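Local coordinates for L-talarate/galactarate dehydratase (Salmonella typhimurium, PDB 2PP0), which dehydrates L-talarate and galactarate to 5-keto-4-deoxy-D-glucarate with the help of magnesium, and also epimerises L-talarate to galactarate, at residues 328-331 / 332-336. Numbering follows the deposited sequence.
Sequences HFAM and EVHLH
Ala330 O takes two backbone hydrogen bonds from the first turn of helix 331-339. His334 N lies 2.9 Å from Ala330 O, in the carbonyl plane, and its N-H points almost straight at the oxygen (179°). Val333 N also lies 2.9 Å from Ala330 O, but above that plane. Leu335 N continues the pattern to Met331 O at 2.9 Å. Ala330 is therefore the N-cap residue, and its carbonyl accepts the first bonds of the helix.

Side-chain packing is local. Glu332 bends at chi2 (69°), which folds its carboxylate back beside Met331. The Met331 chain, extended beyond CG, carries its CE to 3.7 Å from OE2 of Glu332. The ring of His334 turns back past the helix start towards Ala330 and packs against Phe311.

The CB of His328 points away from the helix. Its ND1 is hydrogen-bonded to Asp301, thought to raise its basicity, and its NE2 to a glycerol probably from the crystallisation liquor. Phe329 N bonds to the substrate-binding Glu348.

This is a buried loop-to-helix junction after strand 324-325 of the enolase-superfamily barrel domain. The loop carries the catalytic proton donor/acceptor His328 into the active site.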
# COMPACT_ATOMS: atom_id res chain seq x y z
N HIS B 328 -7.40 -17.01 4.63
CA HIS B 328 -8.44 -17.97 4.97
C HIS B 328 -9.74 -17.77 4.20
O HIS B 328 -10.24 -16.65 4.10
CB HIS B 328 -8.72 -17.91 6.47
CG HIS B 328 -10.00 -18.57 6.88
ND1 HIS B 328 -11.18 -17.89 7.00
CD2 HIS B 328 -10.28 -19.87 7.17
CE1 HIS B 328 -12.14 -18.73 7.34
NE2 HIS B 328 -11.62 -19.93 7.45
N PHE B 329 -10.27 -18.86 3.65
CA PHE B 329 -11.55 -18.83 2.94
C PHE B 329 -11.56 -17.82 1.80
O PHE B 329 -10.52 -17.49 1.22
CB PHE B 329 -12.64 -18.50 3.98
CG PHE B 329 -14.05 -18.81 3.53
CD1 PHE B 329 -14.36 -20.04 2.96
CD2 PHE B 329 -15.08 -17.90 3.77
CE1 PHE B 329 -15.69 -20.36 2.63
CE2 PHE B 329 -16.40 -18.21 3.45
CZ PHE B 329 -16.71 -19.44 2.88
N ALA B 330 -12.76 -17.35 1.46
CA ALA B 330 -13.02 -16.37 0.41
C ALA B 330 -11.96 -16.30 -0.70
O ALA B 330 -11.40 -15.24 -0.96
CB ALA B 330 -13.20 -14.99 1.04
N MET B 331 -11.72 -17.43 -1.38
CA MET B 331 -10.72 -17.45 -2.45
C MET B 331 -11.08 -16.48 -3.58
O MET B 331 -10.19 -16.02 -4.30
CB MET B 331 -10.55 -18.88 -3.00
CG MET B 331 -11.82 -19.57 -3.48
SD MET B 331 -11.53 -21.27 -4.06
CE MET B 331 -13.01 -21.50 -5.06
N GLU B 332 -12.36 -16.16 -3.70
CA GLU B 332 -12.83 -15.24 -4.73
C GLU B 332 -12.18 -13.87 -4.55
O GLU B 332 -12.01 -13.11 -5.51
CB GLU B 332 -14.35 -15.11 -4.68
CG GLU B 332 -15.13 -16.39 -5.05
CD GLU B 332 -15.01 -17.51 -4.02
OE1 GLU B 332 -14.63 -17.24 -2.86
OE2 GLU B 332 -15.31 -18.67 -4.38
N VAL B 333 -11.82 -13.55 -3.31
CA VAL B 333 -11.17 -12.29 -3.00
C VAL B 333 -9.68 -12.50 -2.73
O VAL B 333 -8.84 -11.75 -3.23
CB VAL B 333 -11.79 -11.61 -1.76
CG1 VAL B 333 -11.01 -10.36 -1.41
CG2 VAL B 333 -13.26 -11.28 -2.02
N HIS B 334 -9.36 -13.51 -1.95
CA HIS B 334 -7.97 -13.77 -1.60
C HIS B 334 -7.05 -14.21 -2.75
O HIS B 334 -5.83 -14.14 -2.62
CB HIS B 334 -7.89 -14.79 -0.46
CG HIS B 334 -8.58 -14.33 0.79
ND1 HIS B 334 -8.42 -13.07 1.31
CD2 HIS B 334 -9.43 -14.98 1.63
CE1 HIS B 334 -9.14 -12.95 2.42
NE2 HIS B 334 -9.76 -14.10 2.63
N LEU B 335 -7.62 -14.66 -3.86
CA LEU B 335 -6.78 -15.05 -5.00
C LEU B 335 -6.01 -13.83 -5.47
O LEU B 335 -4.82 -13.90 -5.74
CB LEU B 335 -7.63 -15.59 -6.16
CG LEU B 335 -6.87 -15.85 -7.47
CD1 LEU B 335 -5.86 -16.96 -7.29
CD2 LEU B 335 -7.86 -16.23 -8.57
N HIS B 336 -6.71 -12.70 -5.55
CA HIS B 336 -6.12 -11.44 -5.99
C HIS B 336 -5.11 -10.90 -5.00
O HIS B 336 -4.05 -10.40 -5.39
CB HIS B 336 -7.22 -10.39 -6.21
CG HIS B 336 -8.21 -10.77 -7.26
ND1 HIS B 336 -7.95 -10.65 -8.61
CD2 HIS B 336 -9.45 -11.32 -7.17
CE1 HIS B 336 -8.98 -11.10 -9.30
NE2 HIS B 336 -9.90 -11.51 -8.45